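Local coordinates for protein tumor necrosis factor receptor superfamily member 16 (Rattus norvegicus, PDB 1SG1) that binds nerve growth factor and probably other neurotrophins at the cell surface, as a low-affinity receptor of the TNF receptor superfamily, at residues Cys121-Tyr126 with Cys136-Thr140. Residues are numbered along the deposited sequence; the frame is centred on the assembly and turned at random.
Sequences CPEGTY and CLPCT
Cys121 and Cys136 are joined by a disulfide, their SG atoms 2.0 Å apart and the bridge twisted to a chi3 of -87°. Beyond it the two segments pair as an antiparallel beta hairpin, strands 125-126 and 137-138: Leu137 N, in the carbonyl plane of Tyr126, donates to Tyr126 O (2.7 Å), and Cys139 N gives a nearly straight bond to Gly124 O (3.0 Å). A bond from Tyr126 N to Leu137 O is less securely placed. The Tyr126 ring lies obliquely across Leu137, with Tyr126 CE1 3.5 Å from Leu137 CB and the phenol oxygen reaching CD1, while the carbonyl oxygen of Pro138 meets the ring at its edge. With chi1 at 72°, CG of Tyr126 sits between the backbone N and carbonyl carbon, which carries the ring back over the partner strand. Thr125 points to the other side of the hairpin, as does Pro138. Thr125 OG1 is 3.3 Å from Cys136 CB and, turned back toward its own turn, donates to Pro122 O (3.2 Å). Thr125 N reaches the same oxygen from the same face of the carbonyl, so two bonds grip it and close the type II turn Pro122-Thr125, whose Gly124 has a positive phi of 93°. A valine in place of Thr125 would probably cost Pro122 O its hydroxyl donor, leaving the bond from Thr125 N to hold the turn beside the disulfide. Cys139 forms a disulfide with Cys152. Such small disulfide-tied hairpins are characteristic of TNF-receptor cysteine-rich repeats. Basic and aromatic side chains of another protein's chain pack on Pro122, Thr125, Leu137 and Pro138, so this two-stranded sheet, following strand 117-120, is probably part of the neurotrophin-binding surface.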
ATOM      1  N   CYS C 121      29.253  -2.395 -10.137  1.00 38.48           N
ATOM      2  CA  CYS C 121      28.796  -2.254 -11.515  1.00 35.36           C
ATOM      3  C   CYS C 121      29.599  -3.088 -12.500  1.00 39.33           C
ATOM      4  O   CYS C 121      30.831  -3.043 -12.539  1.00 37.10           O
ATOM      5  CB  CYS C 121      28.798  -0.776 -11.924  1.00 32.05           C
ATOM      6  SG  CYS C 121      27.540   0.238 -11.071  1.00 34.39           S
ATOM      7  N   PRO C 122      28.902  -3.887 -13.311  1.00 42.26           N
ATOM      8  CA  PRO C 122      29.606  -4.720 -14.280  1.00 44.45           C
ATOM      9  C   PRO C 122      30.156  -3.936 -15.466  1.00 47.99           C
ATOM     10  O   PRO C 122      29.949  -2.723 -15.592  1.00 48.62           O
ATOM     11  CB  PRO C 122      28.548  -5.740 -14.688  1.00 43.72           C
ATOM     12  CG  PRO C 122      27.302  -4.953 -14.624  1.00 45.26           C
ATOM     13  CD  PRO C 122      27.454  -4.154 -13.341  1.00 43.59           C
ATOM     14  N   GLU C 123      30.870  -4.652 -16.325  1.00 50.82           N
ATOM     15  CA  GLU C 123      31.468  -4.078 -17.514  1.00 51.70           C
ATOM     16  C   GLU C 123      30.370  -3.408 -18.309  1.00 48.99           C
ATOM     17  O   GLU C 123      29.356  -4.016 -18.572  1.00 48.14           O
ATOM     18  CB  GLU C 123      32.105  -5.184 -18.363  1.00 57.71           C
ATOM     19  CG  GLU C 123      33.576  -4.958 -18.716  1.00 64.93           C
ATOM     20  CD  GLU C 123      34.516  -5.921 -17.983  1.00 68.60           C
ATOM     21  OE1 GLU C 123      34.439  -7.150 -18.241  1.00 68.65           O
ATOM     22  OE2 GLU C 123      35.331  -5.442 -17.155  1.00 69.61           O
ATOM     23  N   GLY C 124      30.572  -2.150 -18.670  1.00 47.18           N
ATOM     24  CA  GLY C 124      29.585  -1.447 -19.459  1.00 45.92           C
ATOM     25  C   GLY C 124      28.540  -0.620 -18.739  1.00 44.27           C
ATOM     26  O   GLY C 124      27.677  -0.041 -19.396  1.00 43.20           O
ATOM     27  N   THR C 125      28.597  -0.568 -17.412  1.00 43.98           N
ATOM     28  CA  THR C 125      27.621   0.209 -16.644  1.00 43.58           C
ATOM     29  C   THR C 125      28.276   1.044 -15.562  1.00 43.20           C
ATOM     30  O   THR C 125      29.445   0.859 -15.234  1.00 43.99           O
ATOM     31  CB  THR C 125      26.529  -0.684 -15.974  1.00 43.78           C
ATOM     32  OG1 THR C 125      27.096  -1.424 -14.882  1.00 41.64           O
ATOM     33  CG2 THR C 125      25.925  -1.639 -16.998  1.00 42.52           C
ATOM     34  N   TYR C 126      27.509   1.962 -14.997  1.00 42.24           N
ATOM     35  CA  TYR C 126      28.043   2.830 -13.975  1.00 40.99           C
ATOM     36  C   TYR C 126      26.959   3.181 -12.986  1.00 42.27           C
ATOM     37  O   TYR C 126      25.785   2.865 -13.185  1.00 42.98           O
ATOM     38  CB  TYR C 126      28.542   4.130 -14.600  1.00 40.98           C
ATOM     39  CG  TYR C 126      27.406   5.023 -15.055  1.00 39.88           C
ATOM     40  CD1 TYR C 126      26.598   4.663 -16.139  1.00 40.73           C
ATOM     41  CD2 TYR C 126      27.097   6.198 -14.365  1.00 39.09           C
ATOM     42  CE1 TYR C 126      25.513   5.444 -16.521  1.00 38.30           C
ATOM     43  CE2 TYR C 126      26.014   6.987 -14.738  1.00 38.44           C
ATOM     44  CZ  TYR C 126      25.227   6.605 -15.816  1.00 39.07           C
ATOM     45  OH  TYR C 126      24.165   7.396 -16.205  1.00 39.83           O
ATOM     46  N   CYS C 136      22.798  -0.063 -11.557  1.00 25.24           N
ATOM     47  CA  CYS C 136      23.883   0.365 -12.437  1.00 27.25           C
ATOM     48  C   CYS C 136      23.256   0.627 -13.794  1.00 27.95           C
ATOM     49  O   CYS C 136      22.388  -0.113 -14.242  1.00 30.79           O
ATOM     50  CB  CYS C 136      24.960  -0.710 -12.512  1.00 27.58           C
ATOM     51  SG  CYS C 136      25.893  -0.965 -10.949  1.00 31.27           S
ATOM     52  N   LEU C 137      23.671   1.704 -14.439  1.00 29.59           N
ATOM     53  CA  LEU C 137      23.092   2.068 -15.714  1.00 27.83           C
ATOM     54  C   LEU C 137      23.986   1.793 -16.908  1.00 30.07           C
ATOM     55  O   LEU C 137      25.215   1.690 -16.785  1.00 29.29           O
ATOM     56  CB  LEU C 137      22.706   3.554 -15.689  1.00 28.32           C
ATOM     57  CG  LEU C 137      21.675   3.975 -14.632  1.00 24.00           C
ATOM     58  CD1 LEU C 137      21.225   5.381 -14.923  1.00 26.41           C
ATOM     59  CD2 LEU C 137      20.474   3.059 -14.668  1.00 28.34           C
ATOM     60  N   PRO C 138      23.376   1.634 -18.085  1.00 33.17           N
ATOM     61  CA  PRO C 138      24.177   1.377 -19.279  1.00 33.12           C
ATOM     62  C   PRO C 138      24.876   2.653 -19.741  1.00 33.34           C
ATOM     63  O   PRO C 138      24.269   3.712 -19.833  1.00 32.70           O
ATOM     64  CB  PRO C 138      23.149   0.823 -20.282  1.00 36.56           C
ATOM     65  CG  PRO C 138      21.869   1.392 -19.837  1.00 34.84           C
ATOM     66  CD  PRO C 138      21.962   1.311 -18.328  1.00 34.52           C
ATOM     67  N   CYS C 139      26.168   2.538 -20.003  1.00 37.61           N
ATOM     68  CA  CYS C 139      26.984   3.672 -20.426  1.00 39.80           C
ATOM     69  C   CYS C 139      26.497   4.361 -21.696  1.00 39.91           C
ATOM     70  O   CYS C 139      25.924   3.722 -22.588  1.00 41.29           O
ATOM     71  CB  CYS C 139      28.429   3.230 -20.667  1.00 40.08           C
ATOM     72  SG  CYS C 139      29.440   2.681 -19.245  1.00 45.86           S
ATOM     73  N   THR C 140      26.725   5.671 -21.767  1.00 38.51           N
ATOM     74  CA  THR C 140      26.392   6.435 -22.959  1.00 37.21           C
ATOM     75  C   THR C 140      27.530   6.181 -23.953  1.00 35.98           C
ATOM     76  O   THR C 140      28.703   6.220 -23.588  1.00 31.55           O
ATOM     77  CB  THR C 140      26.370   7.950 -22.687  1.00 38.93           C
ATOM     78  OG1 THR C 140      25.140   8.315 -22.062  1.00 41.29           O
ATOM     79  CG2 THR C 140      26.516   8.731 -23.984  1.00 41.88           C
TER